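Local coordinates for ParM protein (PDB 3JS6) that probably assembles into actin-like filaments that move plasmid copies apart, so that both daughter cells of Staphylococcus aureus inherit them, at residues 17-22 / 329-334; 51-56 / 61-66; 85-90 / 122-127; 183-188 / 208-213. One frame throughout, in Å; residues are numbered along the deposited sequence.

Interaction 1 of 4, residues 17-22 / 329-334; sequences KGKIND and GYEKLG
Lys19 and Glu331 join the end of strand 15-20 to helix 325-342 through a bidentate salt bridge, tying the C-terminal helix to the large sheet of the N-terminal, actin-like half. Lys19 NZ donates to Glu331 OE1 at 2.8 Å, on the syn side facing the other oxygen, and more weakly to Glu331 OE2 at 3.0 Å. The two side chains cross at about a right angle: Glu331 reaches straight out from the helix, and Lys19 runs extended to CE before its last bond turns (chi4 -74°) and brings the ammonium round to the carboxylate. A further hydrogen bond, from Lys19 NZ to Asn21 O at 3.0 Å, meets that carbonyl almost head-on (169° at O) and folds the lysine tip back over the turn after the strand. Water completes the polar network at this surface. One water takes the Asn21 N-H and donates to Glu331 OE2 at 2.8 Å, while a second donates both to Asn21 O and to Glu331 OE2 at 2.9 Å. Glu331 OE2 therefore gathers two waters as well as the lysine. Glu331 also touches Ala8 of strand 4-11, Lys19 touches Val327 one helical turn earlier, and Tyr330 and Leu333 pack on Gln162 and Leu168 of helix 162-169.

Interaction 2 of 4, residues 51-56 / 61-66; sequences VSEFII and DEVLLF
Phe54 and Leu64 are a hydrogen-bonded pair in a beta hairpin whose strands, 52-56 and 64-66, run antiparallel in the large sheet of the N-terminal, actin-like half. Both bonds of the pair, Phe54 N to Leu64 O and Leu64 N to Phe54 O, are 2.9 Å. Toward the open end the Ser52-Phe66 pair is less even, with Ser52 N to Phe66 O nearly straight (173° at the hydrogen) but the return bond from Phe66 N to Ser52 O weak.

The tight side is the face carrying Phe54, Leu64 and Phe66, which all reach Cys98 of helix 90-104. Here Phe54 CE1 touches Phe66 CB at 3.7 Å, the two side chains crossing obliquely. Phe66 CG lies anti to its own backbone N (chi1 -177°), a turn that carries the Phe66 ring away from the Phe54 strand and on toward Leu95 and Cys98.

The face of Glu53 and Leu65 is more open to solvent. Glu53 and Leu65 lie alongside each other and point the same way, Glu53 CG to Leu65 CD2 being 3.9 Å, and Val63 CG1 meets Glu53 CB at 3.7 Å; the Glu53 carboxylate goes on to a salt bridge with Lys34. Near the hairpin turn the strands part and direct pairing gives way to water. A single water takes the N-H of Ile56 and donates to Glu62 O at 2.6 Å, bridging the two backbones.

Interaction 3 of 4, residues 85-90 / 122-127; sequences DRYDIK and SNEIGT
Tyr87 and Glu124 approach each other from opposite directions, hydroxyl to carboxylate, and join two loops of the N-terminal, actin-like half that each lead into a helix: a 3-10 turn, 86-88, ahead of helix 90-104, and a loop after strand 111-120, with an inverse gamma turn centred on Ile125, ahead of helix 128-137. Tyr87 OH donates to Glu124 OE1 at 2.7 Å. The oxygen arrives at the edge of the phenol ring, close to its plane and near CE1, whereas the carboxylate is twisted about 75° from the ring. Relative to the carboxylate, the hydroxyl is on the syn side, 28° out of plane.

Arg86 wraps round the same tyrosine. Its CG lies over the centre of one ring face, 3.9 Å above the plane, and the rest of the chain continues extended past the ring so that the guanidinium reaches the hydroxyl. Arg86 NH2 donates to Tyr87 OH at 2.8 Å with the oxygen exactly in the guanidinium plane, and NE adds a weak bond. Two arginine N-H groups and one carboxylate thus grip a single buried hydroxyl; the arginine probably polarises it and strengthens its donation to Glu124. Arg86 NH1 also holds Phe11 O at the end of strand 4-11, while Phe133 and Phe92 pack against the tyrosine ring.

Glu124 reaches Tyr87 with chi1 nearly eclipsed (13°). Its backbone O closes the turn, accepting from Gly126 N at 2.7 Å, from Thr127 N and from Thr127 OG1 at 3.1 Å, the last being the N-cap hydroxyl of helix 128-137.

Interaction 4 of 4, residues 183-188 / 208-213; sequences EGKYSV and EEESFV
The carboxylate of Glu210 is the flat group of this contact, and the ammonium of Lys185 approaches it obliquely: NZ meets OE2 on its syn side, 30° out of the carboxylate plane. The hydrogen bond of this salt bridge runs from Lys185 NZ to Glu210 OE2 at 2.9 Å; Glu210 OE1 lies 3.4 Å from both Lys185 NZ and Lys185 CE. The bridge lies on the five-stranded sheet of the second actin-like half, whose 3-2-1-4-5 strand order fits the RNase H-like core of actins. Lys185 begins strand 185-191 and Glu210 lies at the interruption of strand 205-214, outermost in this chain; strand 196-202 runs between them, so the two side chains reach over a whole strand.

They cross at about a right angle. Lys185 is fully extended, with CG anti to its backbone N (chi1 -174°), and passes along Thr200 and Gln202 of the middle strand; Glu210 is extended too. NZ has a second partner, Val285 O, just beyond helix 263-284, which probably helps fix the ammonium at this surface. The same middle strand also holds the backbone of Glu210, since its O is hydrogen-bonded to Thr200 OG1. A turn presents Glu210, closed by Ser211 N bonding to Glu208 O at 3.2 Å.

In the fold
Interactions 2, 3 and 4 follow one another along the chain, all nested inside the long loop that interaction 1 closes between strand 15-20 and the final helix 325-342. Interactions 1 and 2 reach the same large sheet, with centres about 24 Å apart. Interactions 2 and 3 share helix 90-104, on which the hairpin packs and into which segment 85-90 leads, and touch through a weak salt bridge, Glu62 OE1 to Lys90 NZ at 3.3 Å. Interaction 4 lies in the separate five-stranded sheet, about 41 Å from interaction 2 between centres and on the opposite side of the chain's centre. The set thus samples both halves of an actin-like fold, and interaction 1 brings the chain's last helix back to the first half.

Interaction 1 of 4, residues 17-22 / 329-334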
loop_
_atom_site.group_PDB
_atom_site.type_symbol
_atom_site.label_atom_id
_atom_site.label_comp_id
_atom_site.label_asym_id
_atom_site.label_seq_id
_atom_site.Cartn_x
_atom_site.Cartn_y
_atom_site.Cartn_z
ATOM N N LYS A 17 -0.951 1.479 -4.439
ATOM C CA LYS A 17 -2.409 1.357 -4.394
ATOM C C LYS A 17 -2.956 2.791 -4.403
ATOM O O LYS A 17 -2.389 3.667 -3.764
ATOM C CB LYS A 17 -2.874 0.664 -3.099
ATOM C CG LYS A 17 -2.800 -0.881 -3.116
ATOM C CD LYS A 17 -1.387 -1.399 -3.044
ATOM C CE LYS A 17 -0.675 -0.958 -1.777
ATOM N NZ LYS A 17 0.661 -1.647 -1.655
ATOM N N GLY A 18 -4.052 3.003 -5.118
ATOM C CA GLY A 18 -4.658 4.314 -5.186
ATOM C C GLY A 18 -6.175 4.255 -5.166
ATOM O O GLY A 18 -6.785 3.298 -5.638
ATOM N N LYS A 19 -6.811 5.282 -4.612
ATOM C CA LYS A 19 -8.272 5.284 -4.605
ATOM C C LYS A 19 -8.790 6.716 -4.644
ATOM O O LYS A 19 -8.245 7.595 -3.982
ATOM C CB LYS A 19 -8.795 4.558 -3.355
ATOM C CG LYS A 19 -10.314 4.417 -3.262
ATOM C CD LYS A 19 -10.726 3.585 -2.049
ATOM C CE LYS A 19 -12.240 3.322 -2.052
ATOM N NZ LYS A 19 -13.021 4.538 -1.686
ATOM N N ILE A 20 -9.810 6.949 -5.461
ATOM C CA ILE A 20 -10.449 8.254 -5.530
ATOM C C ILE A 20 -11.916 7.937 -5.774
ATOM O O ILE A 20 -12.249 7.190 -6.685
ATOM C CB ILE A 20 -9.844 9.182 -6.648
ATOM C CG1 ILE A 20 -10.575 10.540 -6.621
ATOM C CG2 ILE A 20 -9.920 8.526 -8.015
ATOM C CD1 ILE A 20 -9.870 11.653 -7.381
ATOM N N ASN A 21 -12.791 8.492 -4.932
ATOM C CA ASN A 21 -14.210 8.212 -5.032
ATOM C C ASN A 21 -14.373 6.680 -5.027
ATOM O O ASN A 21 -13.839 6.012 -4.136
ATOM C CB ASN A 21 -14.788 8.865 -6.293
ATOM C CG ASN A 21 -14.617 10.399 -6.282
ATOM O OD1 ASN A 21 -14.733 11.042 -5.239
ATOM N ND2 ASN A 21 -14.360 10.977 -7.444
ATOM N N ASP A 22 -15.079 6.115 -5.999
ATOM C CA ASP A 22 -15.268 4.664 -6.029
ATOM C C ASP A 22 -14.288 3.963 -6.958
ATOM O O ASP A 22 -14.437 2.785 -7.251
ATOM C CB ASP A 22 -16.697 4.341 -6.457
ATOM C CG ASP A 22 -17.727 4.926 -5.502
ATOM O OD1 ASP A 22 -17.612 4.678 -4.284
ATOM O OD2 ASP A 22 -18.644 5.634 -5.964
ATOM N N GLY A 329 -8.042 3.481 4.867
ATOM C CA GLY A 329 -7.827 4.188 6.119
ATOM C C GLY A 329 -7.387 5.622 5.866
ATOM O O GLY A 329 -7.880 6.555 6.513
ATOM N N TYR A 330 -6.454 5.809 4.937
ATOM C CA TYR A 330 -5.963 7.152 4.611
ATOM C C TYR A 330 -7.112 7.992 4.054
ATOM O O TYR A 330 -7.199 9.190 4.325
ATOM C CB TYR A 330 -4.854 7.116 3.542
ATOM C CG TYR A 330 -3.635 6.276 3.876
ATOM C CD1 TYR A 330 -2.835 5.763 2.850
ATOM C CD2 TYR A 330 -3.271 6.015 5.202
ATOM C CE1 TYR A 330 -1.690 5.009 3.116
ATOM C CE2 TYR A 330 -2.122 5.256 5.488
ATOM C CZ TYR A 330 -1.339 4.762 4.437
ATOM O OH TYR A 330 -0.198 4.027 4.687
ATOM N N GLU A 331 -7.991 7.367 3.273
ATOM C CA GLU A 331 -9.116 8.106 2.682
ATOM C C GLU A 331 -9.994 8.766 3.748
ATOM O O GLU A 331 -10.443 9.901 3.572
ATOM C CB GLU A 331 -9.955 7.184 1.816
ATOM C CG GLU A 331 -11.168 7.848 1.207
ATOM C CD GLU A 331 -11.887 6.929 0.234
ATOM O OE1 GLU A 331 -12.261 5.807 0.641
ATOM O OE2 GLU A 331 -12.077 7.329 -0.938
ATOM N N LYS A 332 -10.227 8.070 4.856
ATOM C CA LYS A 332 -11.029 8.643 5.940
ATOM C C LYS A 332 -10.378 9.922 6.502
ATOM O O LYS A 332 -11.062 10.907 6.774
ATOM C CB LYS A 332 -11.252 7.598 7.036
ATOM C CG LYS A 332 -12.120 6.434 6.545
ATOM C CD LYS A 332 -12.100 5.264 7.519
ATOM C CE LYS A 332 -12.928 4.104 6.993
ATOM N NZ LYS A 332 -12.987 3.001 8.004
ATOM N N LEU A 333 -9.063 9.909 6.671
ATOM C CA LEU A 333 -8.351 11.084 7.170
ATOM C C LEU A 333 -8.404 12.179 6.101
ATOM O O LEU A 333 -8.443 13.376 6.412
ATOM C CB LEU A 333 -6.878 10.735 7.473
ATOM C CG LEU A 333 -6.616 9.759 8.634
ATOM C CD1 LEU A 333 -5.121 9.507 8.771
ATOM C CD2 LEU A 333 -7.164 10.362 9.943
ATOM N N GLY A 334 -8.393 11.760 4.838
ATOM C CA GLY A 334 -8.460 12.711 3.741
ATOM C C GLY A 334 -9.801 13.444 3.746
ATOM O O GLY A 334 -9.850 14.637 3.431
HETATM O O HOH W 1 -11.942 9.651 -2.431
HETATM O O HOH W 2 -14.920 7.046 -1.500
#

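Interaction 2 of 4, residues 51-56 / 61-66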
loop_
_atom_site.group_PDB
_atom_site.type_symbol
_atom_site.label_atom_id
_atom_site.label_comp_id
_atom_site.label_asym_id
_atom_site.label_seq_id
_atom_site.Cartn_x
_atom_site.Cartn_y
_atom_site.Cartn_z
ATOM N N VAL A 51 -2.210 0.120 -19.508
ATOM C CA VAL A 51 -1.043 0.962 -19.270
ATOM C C VAL A 51 -1.347 2.328 -19.885
ATOM O O VAL A 51 -2.028 2.412 -20.905
ATOM C CB VAL A 51 0.237 0.331 -19.907
ATOM C CG1 VAL A 51 0.090 0.243 -21.416
ATOM C CG2 VAL A 51 1.476 1.162 -19.550
ATOM N N SER A 52 -0.863 3.394 -19.259
ATOM C CA SER A 52 -1.106 4.744 -19.757
ATOM C C SER A 52 0.166 5.546 -19.994
ATOM O O SER A 52 1.242 5.194 -19.518
ATOM C CB SER A 52 -2.003 5.512 -18.777
ATOM O OG SER A 52 -3.279 4.919 -18.686
ATOM N N GLU A 53 0.022 6.626 -20.749
ATOM C CA GLU A 53 1.132 7.515 -21.066
ATOM C C GLU A 53 0.938 8.786 -20.287
ATOM O O GLU A 53 -0.177 9.325 -20.255
ATOM C CB GLU A 53 1.164 7.836 -22.560
ATOM C CG GLU A 53 1.299 6.618 -23.439
ATOM C CD GLU A 53 1.395 6.981 -24.912
ATOM O OE1 GLU A 53 0.854 8.041 -25.310
ATOM O OE2 GLU A 53 2.002 6.199 -25.672
ATOM N N PHE A 54 2.017 9.261 -19.663
ATOM C CA PHE A 54 1.972 10.473 -18.852
ATOM C C PHE A 54 2.985 11.530 -19.288
ATOM O O PHE A 54 4.185 11.240 -19.415
ATOM C CB PHE A 54 2.251 10.140 -17.377
ATOM C CG PHE A 54 1.292 9.150 -16.787
ATOM C CD1 PHE A 54 1.382 7.791 -17.086
ATOM C CD2 PHE A 54 0.268 9.584 -15.956
ATOM C CE1 PHE A 54 0.454 6.889 -16.556
ATOM C CE2 PHE A 54 -0.657 8.687 -15.432
ATOM C CZ PHE A 54 -0.559 7.341 -15.733
ATOM N N ILE A 55 2.494 12.747 -19.521
ATOM C CA ILE A 55 3.366 13.880 -19.862
ATOM C C ILE A 55 3.159 14.877 -18.733
ATOM O O ILE A 55 2.027 15.341 -18.489
ATOM C CB ILE A 55 2.998 14.512 -21.206
ATOM C CG1 ILE A 55 3.325 13.533 -22.335
ATOM C CG2 ILE A 55 3.791 15.803 -21.409
ATOM C CD1 ILE A 55 2.893 14.037 -23.707
ATOM N N ILE A 56 4.248 15.208 -18.045
ATOM C CA ILE A 56 4.181 16.098 -16.877
ATOM C C ILE A 56 4.666 17.524 -17.181
ATOM O O ILE A 56 5.787 17.713 -17.663
ATOM C CB ILE A 56 5.072 15.560 -15.716
ATOM C CG1 ILE A 56 4.866 14.050 -15.509
ATOM C CG2 ILE A 56 4.801 16.368 -14.447
ATOM C CD1 ILE A 56 3.427 13.633 -15.371
ATOM N N ASP A 61 9.405 15.650 -23.986
ATOM C CA ASP A 61 10.623 14.875 -24.189
ATOM C C ASP A 61 10.620 13.601 -23.351
ATOM O O ASP A 61 11.465 12.724 -23.532
ATOM C CB ASP A 61 11.835 15.740 -23.849
ATOM C CG ASP A 61 11.779 17.099 -24.546
ATOM O OD1 ASP A 61 11.965 18.128 -23.875
ATOM O OD2 ASP A 61 11.526 17.129 -25.767
ATOM N N GLU A 62 9.657 13.499 -22.443
ATOM C CA GLU A 62 9.575 12.324 -21.596
ATOM C C GLU A 62 8.158 11.830 -21.424
ATOM O O GLU A 62 7.382 12.378 -20.643
ATOM C CB GLU A 62 10.159 12.600 -20.213
ATOM C CG GLU A 62 10.178 11.357 -19.330
ATOM C CD GLU A 62 10.904 11.568 -18.023
ATOM O OE1 GLU A 62 12.017 11.011 -17.858
ATOM O OE2 GLU A 62 10.369 12.291 -17.161
ATOM N N VAL A 63 7.819 10.780 -22.144
ATOM C CA VAL A 63 6.479 10.222 -22.020
ATOM C C VAL A 63 6.631 9.036 -21.079
ATOM O O VAL A 63 7.172 8.002 -21.464
ATOM C CB VAL A 63 5.948 9.777 -23.388
ATOM C CG1 VAL A 63 4.534 9.238 -23.255
ATOM C CG2 VAL A 63 5.976 10.953 -24.345
ATOM N N LEU A 64 6.189 9.203 -19.834
ATOM C CA LEU A 64 6.307 8.141 -18.835
ATOM C C LEU A 64 5.269 7.033 -19.088
ATOM O O LEU A 64 4.183 7.311 -19.579
ATOM C CB LEU A 64 6.121 8.734 -17.433
ATOM C CG LEU A 64 7.188 9.725 -16.917
ATOM C CD1 LEU A 64 6.723 10.363 -15.586
ATOM C CD2 LEU A 64 8.488 8.982 -16.699
ATOM N N LEU A 65 5.609 5.795 -18.735
ATOM C CA LEU A 65 4.716 4.644 -18.917
ATOM C C LEU A 65 4.463 4.003 -17.563
ATOM O O LEU A 65 5.410 3.653 -16.837
ATOM C CB LEU A 65 5.359 3.623 -19.867
ATOM C CG LEU A 65 5.447 4.153 -21.297
ATOM C CD1 LEU A 65 6.278 3.203 -22.160
ATOM C CD2 LEU A 65 4.000 4.303 -21.843
ATOM N N PHE A 66 3.190 3.824 -17.234
ATOM C CA PHE A 66 2.810 3.268 -15.935
ATOM C C PHE A 66 1.512 2.484 -16.050
ATOM O O PHE A 66 0.545 2.955 -16.655
ATOM C CB PHE A 66 2.639 4.430 -14.946
ATOM C CG PHE A 66 2.309 4.014 -13.539
ATOM C CD1 PHE A 66 3.143 3.162 -12.828
ATOM C CD2 PHE A 66 1.162 4.500 -12.916
ATOM C CE1 PHE A 66 2.834 2.796 -11.506
ATOM C CE2 PHE A 66 0.851 4.143 -11.603
ATOM C CZ PHE A 66 1.697 3.287 -10.901
HETATM O O HOH W 3 6.807 14.368 -19.065
#

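Interaction 3 of 4, residues 85-90 / 122-127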
loop_
_atom_site.group_PDB
_atom_site.type_symbol
_atom_site.label_atom_id
_atom_site.label_comp_id
_atom_site.label_asym_id
_atom_site.label_seq_id
_atom_site.Cartn_x
_atom_site.Cartn_y
_atom_site.Cartn_z
ATOM N N ASP A 85 15.677 6.834 1.080
ATOM C CA ASP A 85 15.952 8.095 0.416
ATOM C C ASP A 85 15.266 8.131 -0.951
ATOM O O ASP A 85 15.613 8.933 -1.815
ATOM C CB ASP A 85 17.459 8.272 0.253
ATOM C CG ASP A 85 18.117 7.050 -0.339
ATOM O OD1 ASP A 85 17.859 6.749 -1.520
ATOM O OD2 ASP A 85 18.881 6.375 0.386
ATOM N N ARG A 86 14.281 7.262 -1.135
ATOM C CA ARG A 86 13.547 7.204 -2.400
ATOM C C ARG A 86 12.931 8.559 -2.730
ATOM O O ARG A 86 12.697 8.878 -3.900
ATOM C CB ARG A 86 12.431 6.157 -2.308
ATOM C CG ARG A 86 11.414 6.466 -1.217
ATOM C CD ARG A 86 10.347 5.387 -1.093
ATOM N NE ARG A 86 9.381 5.720 -0.045
ATOM C CZ ARG A 86 8.193 5.135 0.114
ATOM N NH1 ARG A 86 7.796 4.170 -0.714
ATOM N NH2 ARG A 86 7.400 5.520 1.109
ATOM N N TYR A 87 12.698 9.367 -1.698
ATOM C CA TYR A 87 12.053 10.683 -1.907
ATOM C C TYR A 87 12.865 11.614 -2.809
ATOM O O TYR A 87 12.308 12.521 -3.414
ATOM C CB TYR A 87 11.715 11.372 -0.547
ATOM C CG TYR A 87 10.908 10.402 0.277
ATOM C CD1 TYR A 87 11.504 9.698 1.332
ATOM C CD2 TYR A 87 9.574 10.175 -0.000
ATOM C CE1 TYR A 87 10.804 8.786 2.073
ATOM C CE2 TYR A 87 8.856 9.220 0.719
ATOM C CZ TYR A 87 9.487 8.523 1.748
ATOM O OH TYR A 87 8.794 7.563 2.454
ATOM N N ASP A 88 14.167 11.369 -2.902
ATOM C CA ASP A 88 15.034 12.211 -3.722
ATOM C C ASP A 88 15.430 11.523 -5.022
ATOM O O ASP A 88 16.229 12.063 -5.777
ATOM C CB ASP A 88 16.310 12.579 -2.959
ATOM C CG ASP A 88 16.028 13.378 -1.710
ATOM O OD1 ASP A 88 15.387 14.454 -1.818
ATOM O OD2 ASP A 88 16.451 12.928 -0.622
ATOM N N ILE A 89 14.885 10.336 -5.287
ATOM C CA ILE A 89 15.241 9.622 -6.512
ATOM C C ILE A 89 14.194 9.831 -7.595
ATOM O O ILE A 89 13.003 9.679 -7.349
ATOM C CB ILE A 89 15.413 8.094 -6.261
ATOM C CG1 ILE A 89 16.428 7.844 -5.138
ATOM C CG2 ILE A 89 15.879 7.404 -7.538
ATOM C CD1 ILE A 89 17.779 8.426 -5.401
ATOM N N LYS A 90 14.664 10.161 -8.794
ATOM C CA LYS A 90 13.819 10.403 -9.970
ATOM C C LYS A 90 12.730 9.354 -10.149
ATOM O O LYS A 90 11.572 9.687 -10.374
ATOM C CB LYS A 90 14.701 10.438 -11.216
ATOM C CG LYS A 90 13.975 10.249 -12.518
ATOM C CD LYS A 90 13.512 11.554 -13.087
ATOM C CE LYS A 90 13.070 11.350 -14.521
ATOM N NZ LYS A 90 14.177 10.848 -15.344
ATOM N N SER A 122 6.790 3.865 9.647
ATOM C CA SER A 122 6.705 4.456 10.975
ATOM C C SER A 122 8.014 5.099 11.397
ATOM O O SER A 122 8.020 6.132 12.061
ATOM C CB SER A 122 6.304 3.389 12.005
ATOM O OG SER A 122 5.071 2.773 11.662
ATOM N N ASN A 123 9.132 4.503 11.003
ATOM C CA ASN A 123 10.425 5.044 11.400
ATOM C C ASN A 123 10.855 6.344 10.724
ATOM O O ASN A 123 11.837 6.940 11.131
ATOM C CB ASN A 123 11.525 3.977 11.234
ATOM C CG ASN A 123 11.782 3.611 9.785
ATOM O OD1 ASN A 123 12.626 2.765 9.497
ATOM N ND2 ASN A 123 11.066 4.243 8.871
ATOM N N GLU A 124 10.143 6.797 9.696
ATOM C CA GLU A 124 10.534 8.055 9.056
ATOM C C GLU A 124 9.492 9.141 9.268
ATOM O O GLU A 124 9.704 10.305 8.919
ATOM C CB GLU A 124 10.781 7.855 7.555
ATOM C CG GLU A 124 10.292 6.540 6.993
ATOM C CD GLU A 124 10.656 6.363 5.523
ATOM O OE1 GLU A 124 10.226 7.196 4.696
ATOM O OE2 GLU A 124 11.373 5.392 5.195
ATOM N N ILE A 125 8.389 8.743 9.888
ATOM C CA ILE A 125 7.241 9.605 10.151
ATOM C C ILE A 125 7.448 10.729 11.167
ATOM O O ILE A 125 6.787 10.774 12.200
ATOM C CB ILE A 125 6.024 8.734 10.586
ATOM C CG1 ILE A 125 4.739 9.554 10.547
ATOM C CG2 ILE A 125 6.254 8.171 11.979
ATOM C CD1 ILE A 125 4.348 9.982 9.162
ATOM N N GLY A 126 8.348 11.654 10.853
ATOM C CA GLY A 126 8.616 12.773 11.736
ATOM C C GLY A 126 9.974 13.358 11.417
ATOM O O GLY A 126 10.327 14.443 11.871
ATOM N N THR A 127 10.740 12.624 10.618
ATOM C CA THR A 127 12.072 13.037 10.230
ATOM C C THR A 127 12.027 14.017 9.069
ATOM O O THR A 127 10.969 14.556 8.730
ATOM C CB THR A 127 12.909 11.832 9.785
ATOM O OG1 THR A 127 12.510 11.440 8.468
ATOM C CG2 THR A 127 12.703 10.658 10.737
#

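Interaction 4 of 4, residues 183-188 / 208-213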
loop_
_atom_site.group_PDB
_atom_site.type_symbol
_atom_site.label_atom_id
_atom_site.label_comp_id
_atom_site.label_asym_id
_atom_site.label_seq_id
_atom_site.Cartn_x
_atom_site.Cartn_y
_atom_site.Cartn_z
ATOM N N GLU A 183 -8.824 4.192 23.823
ATOM C CA GLU A 183 -8.125 3.727 25.011
ATOM C C GLU A 183 -7.914 2.219 24.985
ATOM O O GLU A 183 -7.975 1.563 26.015
ATOM C CB GLU A 183 -8.889 4.131 26.274
ATOM C CG GLU A 183 -10.348 4.480 26.032
ATOM C CD GLU A 183 -11.078 4.851 27.308
ATOM O OE1 GLU A 183 -10.888 5.986 27.793
ATOM O OE2 GLU A 183 -11.840 4.006 27.823
ATOM N N GLY A 184 -7.639 1.656 23.816
ATOM C CA GLY A 184 -7.425 0.230 23.735
ATOM C C GLY A 184 -6.047 -0.117 23.252
ATOM O O GLY A 184 -5.252 0.762 22.935
ATOM N N LYS A 185 -5.758 -1.413 23.217
ATOM C CA LYS A 185 -4.468 -1.915 22.760
ATOM C C LYS A 185 -4.748 -2.757 21.522
ATOM O O LYS A 185 -5.571 -3.686 21.553
ATOM C CB LYS A 185 -3.820 -2.756 23.850
ATOM C CG LYS A 185 -2.415 -3.203 23.539
ATOM C CD LYS A 185 -1.734 -3.681 24.812
ATOM C CE LYS A 185 -0.395 -4.327 24.533
ATOM N NZ LYS A 185 0.348 -4.572 25.794
ATOM N N TYR A 186 -4.086 -2.414 20.425
ATOM C CA TYR A 186 -4.314 -3.116 19.167
ATOM C C TYR A 186 -3.013 -3.404 18.499
ATOM O O TYR A 186 -2.069 -2.629 18.627
ATOM C CB TYR A 186 -5.128 -2.249 18.202
ATOM C CG TYR A 186 -6.519 -1.948 18.673
ATOM C CD1 TYR A 186 -6.734 -1.073 19.728
ATOM C CD2 TYR A 186 -7.622 -2.581 18.099
ATOM C CE1 TYR A 186 -8.025 -0.833 20.208
ATOM C CE2 TYR A 186 -8.911 -2.353 18.569
ATOM C CZ TYR A 186 -9.101 -1.478 19.623
ATOM O OH TYR A 186 -10.364 -1.235 20.101
ATOM N N SER A 187 -2.968 -4.493 17.743
ATOM C CA SER A 187 -1.751 -4.807 17.035
ATOM C C SER A 187 -2.099 -5.080 15.598
ATOM O O SER A 187 -3.186 -5.572 15.279
ATOM C CB SER A 187 -1.048 -6.019 17.652
ATOM O OG SER A 187 -0.553 -5.718 18.949
ATOM N N VAL A 188 -1.194 -4.693 14.729
ATOM C CA VAL A 188 -1.363 -4.936 13.309
ATOM C C VAL A 188 -0.315 -5.989 12.990
ATOM O O VAL A 188 0.879 -5.736 13.171
ATOM C CB VAL A 188 -1.065 -3.690 12.471
ATOM C CG1 VAL A 188 -1.174 -4.045 10.955
ATOM C CG2 VAL A 188 -2.038 -2.577 12.841
ATOM N N GLU A 208 6.653 1.358 20.428
ATOM C CA GLU A 208 7.817 0.723 19.833
ATOM C C GLU A 208 8.333 -0.449 20.639
ATOM O O GLU A 208 8.799 -1.433 20.063
ATOM C CB GLU A 208 8.957 1.713 19.606
ATOM C CG GLU A 208 10.214 1.008 19.080
ATOM C CD GLU A 208 10.034 0.303 17.734
ATOM O OE1 GLU A 208 9.216 -0.635 17.649
ATOM O OE2 GLU A 208 10.727 0.667 16.754
ATOM N N GLU A 209 8.247 -0.364 21.959
ATOM C CA GLU A 209 8.723 -1.458 22.805
ATOM C C GLU A 209 7.929 -2.752 22.589
ATOM O O GLU A 209 8.383 -3.831 22.967
ATOM C CB GLU A 209 8.634 -1.076 24.283
ATOM C CG GLU A 209 9.183 0.299 24.610
ATOM C CD GLU A 209 8.921 0.696 26.055
ATOM O OE1 GLU A 209 9.411 -0.005 26.976
ATOM O OE2 GLU A 209 8.224 1.712 26.267
ATOM N N GLU A 210 6.740 -2.649 22.000
ATOM C CA GLU A 210 5.926 -3.846 21.769
ATOM C C GLU A 210 5.677 -4.128 20.291
ATOM O O GLU A 210 4.721 -4.806 19.929
ATOM C CB GLU A 210 4.593 -3.726 22.500
ATOM C CG GLU A 210 4.724 -3.436 24.000
ATOM C CD GLU A 210 3.374 -3.298 24.686
ATOM O OE1 GLU A 210 2.512 -2.553 24.173
ATOM O OE2 GLU A 210 3.179 -3.929 25.740
ATOM N N SER A 211 6.544 -3.594 19.440
ATOM C CA SER A 211 6.444 -3.796 17.996
ATOM C C SER A 211 7.705 -4.540 17.579
ATOM O O SER A 211 8.745 -4.415 18.231
ATOM C CB SER A 211 6.367 -2.440 17.293
ATOM O OG SER A 211 5.266 -1.709 17.819
ATOM N N PHE A 212 7.619 -5.337 16.524
ATOM C CA PHE A 212 8.794 -6.070 16.070
ATOM C C PHE A 212 8.634 -6.579 14.655
ATOM O O PHE A 212 7.549 -6.483 14.061
ATOM C CB PHE A 212 9.106 -7.251 17.009
ATOM C CG PHE A 212 7.981 -8.234 17.158
ATOM C CD1 PHE A 212 6.923 -7.973 18.033
ATOM C CD2 PHE A 212 7.974 -9.422 16.430
ATOM C CE1 PHE A 212 5.872 -8.885 18.185
ATOM C CE2 PHE A 212 6.933 -10.341 16.569
ATOM C CZ PHE A 212 5.873 -10.073 17.453
ATOM N N VAL A 213 9.726 -7.121 14.120
ATOM C CA VAL A 213 9.729 -7.670 12.773
ATOM C C VAL A 213 10.398 -9.044 12.723
ATOM O O VAL A 213 11.434 -9.251 13.336
ATOM C CB VAL A 213 10.474 -6.756 11.802
ATOM C CG1 VAL A 213 10.429 -7.353 10.395
ATOM C CG2 VAL A 213 9.848 -5.362 11.813
#